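Local coordinates for hypothetical protein EF_2215 (Enterococcus faecalis, PDB 2NN5), which is of unknown function but belongs to the AHA1 family, named for the activator of the Hsp90 ATPase, and binds magnesium in the crystal, at residues T35-A46 with H120-P131. Residues are numbered along the deposited sequence; the frame is centred on the assembly and turned at random.
Sequences TIYFGTERAISA and HQTLLVFSESLP
The rings of F38 and F126 meet edge to edge, F38 CD2 4.0 Å from F126 CE2 and each of these atoms near the plane of the other ring; the two side chains cross at about a right angle. Both have CG anti to the backbone N (chi1 167° in F38, 175° in F126), which brings these diagonal neighbours together on the I36-I44 side of the sheet. E128 OE1 also lies in the F126 ring plane, at its edge, and its carboxylate is turned 64° from the F38 ring. T40 directs CG2 at F126 CB, while T40 OG1 accepts a bond from R42 NH2 (2.9 Å), lying in the guanidinium plane, and is bonded to D27. The same NH2 reaches E41 O from above the carbonyl plane, so two bonds help fix the guanidinium. Further along, I44 and L124 run side by side, CD1 of I44 4.2 Å from CD2 of L124, and T122 OG1 donates to A46 O (2.7 Å), tying the residue after the inverse gamma turn centred on S45 back to strand 121-130. On the other face, E41 and L123 cross at a slant, with E41 OE1 against the L123 methyls in the conformer given, and a water links Y37 OH to S129 OG in one S129 conformer. Between the two faces, ten backbone hydrogen bonds join the antiparallel strands from I36–L130 to I44–T122. Strand 35-44 is flanked by 28-32 and strand 121-130 by 108-116. Helix 138-157 packs over the F126 side: W145 meets the F126 ring, L152 touches L124, V156 touches I44, and S146 O holds R42 NH1. Helix 48-56 adds I51 against I44 and T122, consistent with the SRPBCC helix-grip fold.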
ATOM      1  N   THR A  35       2.770  18.433  -5.270  1.00 17.56           N
ATOM      2  CA  THR A  35       2.870  16.984  -5.079  1.00 15.45           C
ATOM      3  C   THR A  35       2.494  16.621  -3.635  1.00 15.24           C
ATOM      4  O   THR A  35       2.947  17.248  -2.672  1.00 15.89           O
ATOM      5  CB  THR A  35       4.295  16.479  -5.346  1.00 16.59           C
ATOM      6  OG1 THR A  35       4.600  16.755  -6.704  1.00 19.02           O
ATOM      7  CG2 THR A  35       4.378  14.925  -5.156  1.00 15.82           C
ATOM      8  N   ILE A  36       1.646  15.610  -3.503  1.00 14.24           N
ATOM      9  CA  ILE A  36       1.232  15.128  -2.172  1.00 13.70           C
ATOM     10  C   ILE A  36       2.086  13.923  -1.825  1.00 13.24           C
ATOM     11  O   ILE A  36       2.317  13.042  -2.679  1.00 14.17           O
ATOM     12  CB  ILE A  36      -0.252  14.784  -2.177  1.00 14.76           C
ATOM     13  CG1 ILE A  36      -1.048  16.100  -2.211  1.00 16.50           C
ATOM     14  CG2 ILE A  36      -0.646  14.001  -0.912  1.00 15.29           C
ATOM     15  CD1 ILE A  36      -2.500  15.965  -2.389  1.00 18.63           C
ATOM     16  N   TYR A  37       2.615  13.895  -0.604  1.00 13.04           N
ATOM     17  CA  TYR A  37       3.325  12.734  -0.065  1.00 12.68           C
ATOM     18  C   TYR A  37       2.494  12.122   1.053  1.00 12.25           C
ATOM     19  O   TYR A  37       1.991  12.841   1.934  1.00 15.07           O
ATOM     20  CB  TYR A  37       4.702  13.138   0.469  1.00 13.53           C
ATOM     21  CG  TYR A  37       5.608  13.703  -0.628  1.00 14.61           C
ATOM     22  CD1 TYR A  37       5.589  15.075  -0.957  1.00 16.46           C
ATOM     23  CD2 TYR A  37       6.440  12.849  -1.379  1.00 16.70           C
ATOM     24  CE1 TYR A  37       6.393  15.578  -1.985  1.00 16.90           C
ATOM     25  CE2 TYR A  37       7.248  13.333  -2.395  1.00 16.58           C
ATOM     26  CZ  TYR A  37       7.214  14.700  -2.702  1.00 16.88           C
ATOM     27  OH  TYR A  37       8.052  15.143  -3.697  1.00 20.67           O
ATOM     28  N   PHE A  38       2.366  10.809   1.029  1.00 12.00           N
ATOM     29  CA  PHE A  38       1.564  10.104   2.016  1.00 11.26           C
ATOM     30  C   PHE A  38       2.436   9.021   2.634  1.00 11.33           C
ATOM     31  O   PHE A  38       3.206   8.350   1.917  1.00 12.06           O
ATOM     32  CB  PHE A  38       0.375   9.455   1.284  1.00 11.25           C
ATOM     33  CG  PHE A  38      -0.386   8.413   2.135  1.00 11.43           C
ATOM     34  CD1 PHE A  38      -1.033   8.788   3.324  1.00 12.70           C
ATOM     35  CD2 PHE A  38      -0.490   7.096   1.707  1.00 13.05           C
ATOM     36  CE1 PHE A  38      -1.750   7.860   4.076  1.00 12.29           C
ATOM     37  CE2 PHE A  38      -1.207   6.111   2.481  1.00 13.53           C
ATOM     38  CZ  PHE A  38      -1.826   6.512   3.651  1.00 12.05           C
ATOM     39  N   GLY A  39       2.305   8.836   3.937  1.00 11.87           N
ATOM     40  CA  GLY A  39       3.014   7.758   4.647  1.00 11.69           C
ATOM     41  C   GLY A  39       2.046   7.105   5.603  1.00 11.89           C
ATOM     42  O   GLY A  39       1.136   7.754   6.161  1.00 13.14           O
ATOM     43  N   THR A  40       2.216   5.798   5.754  1.00 10.46           N
ATOM     44  CA  THR A  40       1.492   5.110   6.837  1.00 10.50           C
ATOM     45  C   THR A  40       2.301   3.887   7.266  1.00 10.90           C
ATOM     46  O   THR A  40       3.348   3.616   6.705  1.00 12.67           O
ATOM     47  CB  THR A  40       0.096   4.732   6.380  1.00 11.57           C
ATOM     48  OG1 THR A  40      -0.671   4.257   7.485  1.00 11.17           O
ATOM     49  CG2 THR A  40       0.113   3.677   5.287  1.00 12.96           C
ATOM     50  N   GLU A  41       1.819   3.219   8.295  1.00 11.20           N
ATOM     51  CA  GLU A  41       2.540   2.063   8.824  1.00 13.38           C
ATOM     52  C   GLU A  41       1.578   0.948   9.124  1.00 12.33           C
ATOM     53  O   GLU A  41       0.449   1.206   9.563  1.00 11.81           O
ATOM     54  CB  GLU A  41       3.227   2.452  10.173  1.00 15.78           C
ATOM     55  CG  GLU A  41       4.072   3.652  10.127  1.00 19.86           C
ATOM     56  CD  GLU A  41       4.731   3.955  11.466  1.00 21.59           C
ATOM     57  OE1 GLU A  41       4.316   3.388  12.540  1.00 24.50           O
ATOM     58  OE2 GLU A  41       5.675   4.788  11.439  1.00 30.52           O
ATOM     59  N   ARG A  42       2.060  -0.291   8.971  1.00 10.85           N
ATOM     60  CA  ARG A  42       1.283  -1.447   9.455  1.00 11.16           C
ATOM     61  C   ARG A  42       2.202  -2.280  10.345  1.00 11.57           C
ATOM     62  O   ARG A  42       3.245  -2.728   9.902  1.00 12.00           O
ATOM     63  CB  ARG A  42       0.721  -2.322   8.309  1.00 11.12           C
ATOM     64  CG  ARG A  42      -0.235  -1.636   7.390  1.00 10.15           C
ATOM     65  CD  ARG A  42      -1.542  -1.292   8.093  1.00 10.64           C
ATOM     66  NE  ARG A  42      -2.484  -0.608   7.212  1.00 10.47           N
ATOM     67  CZ  ARG A  42      -2.451   0.704   6.960  1.00 10.01           C
ATOM     68  NH1 ARG A  42      -3.415   1.232   6.182  1.00 10.63           N
ATOM     69  NH2 ARG A  42      -1.444   1.469   7.444  1.00 10.45           N
ATOM     70  N   ALA A  43       1.784  -2.490  11.592  1.00 11.61           N
ATOM     71  CA  ALA A  43       2.475  -3.409  12.508  1.00 12.23           C
ATOM     72  C   ALA A  43       1.918  -4.794  12.172  1.00 12.45           C
ATOM     73  O   ALA A  43       0.728  -5.041  12.344  1.00 14.73           O
ATOM     74  CB  ALA A  43       2.189  -3.102  13.971  1.00 13.74           C
ATOM     75  N   ILE A  44       2.784  -5.686  11.693  1.00 12.40           N
ATOM     76  CA  ILE A  44       2.371  -7.034  11.277  1.00 11.93           C
ATOM     77  C   ILE A  44       3.166  -8.065  12.071  1.00 12.67           C
ATOM     78  O   ILE A  44       4.389  -7.969  12.125  1.00 13.73           O
ATOM     79  CB  ILE A  44       2.609  -7.239   9.756  1.00 12.88           C
ATOM     80  CG1 ILE A  44       1.877  -6.136   8.948  1.00 13.48           C
ATOM     81  CG2 ILE A  44       2.093  -8.598   9.354  1.00 13.50           C
ATOM     82  CD1 ILE A  44       2.132  -6.151   7.453  1.00 12.96           C
ATOM     83  N   SER A  45       2.475  -9.034  12.677  1.00 13.22           N
ATOM     84  CA  SER A  45       3.157 -10.038  13.523  0.60 13.31           C
ATOM     85  C   SER A  45       3.726 -11.178  12.677  1.00 14.00           C
ATOM     86  O   SER A  45       3.345 -12.359  12.808  1.00 16.51           O
ATOM     87  CB  SER A  45       2.222 -10.604  14.569  0.60 14.42           C
ATOM     88  OG  SER A  45       1.089 -11.121  13.924  0.60 17.18           O
ATOM     89  N   ALA A  46       4.666 -10.817  11.817  1.00 13.11           N
ATOM     90  CA  ALA A  46       5.499 -11.789  11.128  1.00 12.24           C
ATOM     91  C   ALA A  46       6.843 -11.173  10.860  1.00 11.90           C
ATOM     92  O   ALA A  46       6.991  -9.961  10.984  1.00 13.09           O
ATOM     93  CB  ALA A  46       4.880 -12.200   9.780  1.00 13.35           C
ATOM     94  N   HIS A 120       9.787 -11.771  14.982  1.00 18.22           N
ATOM     95  CA  HIS A 120       8.510 -12.098  14.337  1.00 18.02           C
ATOM     96  C   HIS A 120       7.550 -10.918  14.342  1.00 17.34           C
ATOM     97  O   HIS A 120       6.336 -11.103  14.317  1.00 17.50           O
ATOM     98  CB  HIS A 120       7.909 -13.336  15.019  1.00 19.29           C
ATOM     99  CG  HIS A 120       8.764 -14.545  14.826  1.00 25.21           C
ATOM    100  ND1 HIS A 120       8.929 -15.149  13.595  1.00 29.14           N
ATOM    101  CD2 HIS A 120       9.561 -15.219  15.689  1.00 31.26           C
ATOM    102  CE1 HIS A 120       9.775 -16.161  13.716  1.00 32.76           C
ATOM    103  NE2 HIS A 120      10.163 -16.229  14.977  1.00 32.07           N
ATOM    104  N   GLN A 121       8.110  -9.697  14.342  1.00 15.78           N
ATOM    105  CA  GLN A 121       7.268  -8.515  14.271  1.00 16.45           C
ATOM    106  C   GLN A 121       7.891  -7.503  13.362  1.00 15.05           C
ATOM    107  O   GLN A 121       9.056  -7.176  13.511  1.00 16.30           O
ATOM    108  CB  GLN A 121       7.058  -7.894  15.636  1.00 17.50           C
ATOM    109  CG  GLN A 121       6.423  -8.859  16.594  1.00 23.01           C
ATOM    110  CD  GLN A 121       6.188  -8.276  17.968  1.00 33.53           C
ATOM    111  OE1 GLN A 121       5.452  -7.287  18.119  1.00 38.15           O
ATOM    112  NE2 GLN A 121       6.795  -8.899  18.992  1.00 35.42           N
ATOM    113  N   THR A 122       7.115  -6.998  12.408  1.00 14.01           N
ATOM    114  CA  THR A 122       7.647  -6.060  11.444  1.00 13.75           C
ATOM    115  C   THR A 122       6.784  -4.816  11.435  1.00 12.44           C
ATOM    116  O   THR A 122       5.577  -4.901  11.613  1.00 12.96           O
ATOM    117  CB  THR A 122       7.584  -6.674  10.052  1.00 15.31           C
ATOM    118  OG1 THR A 122       8.421  -7.827  10.023  1.00 18.70           O
ATOM    119  CG2 THR A 122       8.019  -5.672   8.940  1.00 16.39           C
ATOM    120  N   LEU A 123       7.408  -3.660  11.225  1.00 12.26           N
ATOM    121  CA  LEU A 123       6.670  -2.454  10.907  0.60 12.68           C
ATOM    122  C   LEU A 123       6.877  -2.213   9.435  1.00 13.06           C
ATOM    123  O   LEU A 123       7.983  -1.897   8.989  1.00 14.46           O
ATOM    124  CB  LEU A 123       7.191  -1.278  11.724  0.60 14.68           C
ATOM    125  CG  LEU A 123       6.360   0.004  11.618  0.60 14.19           C
ATOM    126  CD1 LEU A 123       5.019  -0.234  12.293  0.60 12.14           C
ATOM    127  CD2 LEU A 123       7.115   1.114  12.331  0.60 16.84           C
ATOM    128  N   LEU A 124       5.796  -2.384   8.682  1.00 11.82           N
ATOM    129  CA  LEU A 124       5.851  -2.110   7.243  1.00 12.81           C
ATOM    130  C   LEU A 124       5.525  -0.633   7.107  1.00 13.07           C
ATOM    131  O   LEU A 124       4.425  -0.221   7.479  1.00 13.12           O
ATOM    132  CB  LEU A 124       4.830  -2.996   6.497  1.00 12.79           C
ATOM    133  CG  LEU A 124       4.651  -2.714   4.990  1.00 14.56           C
ATOM    134  CD1 LEU A 124       5.930  -2.910   4.191  1.00 19.09           C
ATOM    135  CD2 LEU A 124       3.608  -3.680   4.399  1.00 15.99           C
ATOM    136  N   VAL A 125       6.492   0.152   6.614  1.00 12.09           N
ATOM    137  CA  VAL A 125       6.316   1.584   6.438  1.00 12.57           C
ATOM    138  C   VAL A 125       6.059   1.790   4.942  1.00 12.49           C
ATOM    139  O   VAL A 125       6.900   1.476   4.079  1.00 12.13           O
ATOM    140  CB  VAL A 125       7.513   2.400   6.956  1.00 13.67           C
ATOM    141  CG1 VAL A 125       7.213   3.917   6.773  1.00 15.61           C
ATOM    142  CG2 VAL A 125       7.689   2.115   8.409  1.00 13.76           C
ATOM    143  N   PHE A 126       4.883   2.300   4.630  1.00 11.33           N
ATOM    144  CA  PHE A 126       4.467   2.554   3.240  1.00 10.90           C
ATOM    145  C   PHE A 126       4.552   4.052   2.992  1.00 11.36           C
ATOM    146  O   PHE A 126       4.070   4.848   3.819  1.00 12.62           O
ATOM    147  CB  PHE A 126       3.023   2.064   3.014  1.00 11.02           C
ATOM    148  CG  PHE A 126       2.461   2.391   1.643  1.00 10.48           C
ATOM    149  CD1 PHE A 126       2.679   1.523   0.569  1.00 10.62           C
ATOM    150  CD2 PHE A 126       1.694   3.552   1.449  1.00 10.63           C
ATOM    151  CE1 PHE A 126       2.123   1.801  -0.666  1.00 11.04           C
ATOM    152  CE2 PHE A 126       1.157   3.834   0.204  1.00 10.72           C
ATOM    153  CZ  PHE A 126       1.385   2.952  -0.868  1.00 11.25           C
ATOM    154  N   SER A 127       5.150   4.455   1.871  1.00  9.92           N
ATOM    155  CA  SER A 127       5.103   5.876   1.532  1.00 11.33           C
ATOM    156  C   SER A 127       4.877   6.058   0.034  1.00 10.50           C
ATOM    157  O   SER A 127       5.079   5.095  -0.757  1.00 10.63           O
ATOM    158  CB  SER A 127       6.361   6.567   1.995  1.00 13.57           C
ATOM    159  OG  SER A 127       7.523   5.962   1.463  1.00 14.71           O
ATOM    160  N   GLU A 128       4.300   7.211  -0.336  1.00 10.27           N
ATOM    161  CA  GLU A 128       3.862   7.370  -1.720  1.00 10.10           C
ATOM    162  C   GLU A 128       3.986   8.824  -2.144  1.00  9.86           C
ATOM    163  O   GLU A 128       3.727   9.738  -1.340  1.00 10.60           O
ATOM    164  CB  GLU A 128       2.397   6.923  -1.834  1.00  9.63           C
ATOM    165  CG  GLU A 128       1.796   7.026  -3.248  1.00 11.23           C
ATOM    166  CD  GLU A 128       0.338   6.608  -3.350  1.00 11.82           C
ATOM    167  OE1 GLU A 128      -0.360   6.480  -2.315  1.00 13.30           O
ATOM    168  OE2 GLU A 128      -0.119   6.473  -4.518  1.00 13.41           O
ATOM    169  N   SER A 129       4.365   9.025  -3.413  1.00 10.89           N
ATOM    170  CA  SER A 129       4.417  10.371  -4.044  0.70 11.75           C
ATOM    171  C   SER A 129       3.282  10.421  -5.044  1.00 12.00           C
ATOM    172  O   SER A 129       3.208   9.539  -5.927  1.00 13.23           O
ATOM    173  CB  SER A 129       5.753  10.599  -4.762  0.70 13.09           C
ATOM    174  OG  SER A 129       5.771  11.855  -5.449  0.70 13.52           O
ATOM    175  N   LEU A 130       2.437  11.443  -4.935  1.00 11.61           N
ATOM    176  CA  LEU A 130       1.289  11.640  -5.832  1.00 12.44           C
ATOM    177  C   LEU A 130       1.321  13.030  -6.453  1.00 14.61           C
ATOM    178  O   LEU A 130       0.836  14.006  -5.877  1.00 13.62           O
ATOM    179  CB  LEU A 130      -0.060  11.430  -5.082  1.00 11.58           C
ATOM    180  CG  LEU A 130      -0.189  10.123  -4.285  1.00 12.48           C
ATOM    181  CD1 LEU A 130       0.334  10.251  -2.827  1.00 14.10           C
ATOM    182  CD2 LEU A 130      -1.649   9.705  -4.280  1.00 13.46           C
ATOM    183  N   PRO A 131       1.956  13.118  -7.614  1.00 13.44           N
ATOM    184  CA  PRO A 131       2.009  14.419  -8.294  1.00 15.16           C
ATOM    185  C   PRO A 131       0.629  14.862  -8.728  1.00 17.37           C
ATOM    186  O   PRO A 131      -0.330  14.058  -8.748  1.00 16.84           O
ATOM    187  CB  PRO A 131       2.913  14.140  -9.499  1.00 16.41           C
ATOM    188  CG  PRO A 131       3.725  12.935  -9.111  1.00 15.63           C
ATOM    189  CD  PRO A 131       2.734  12.085  -8.349  1.00 14.98           C
TER
HETATM  190  O   HOH W   1       8.143  13.302  -5.702  1.00 20.88           O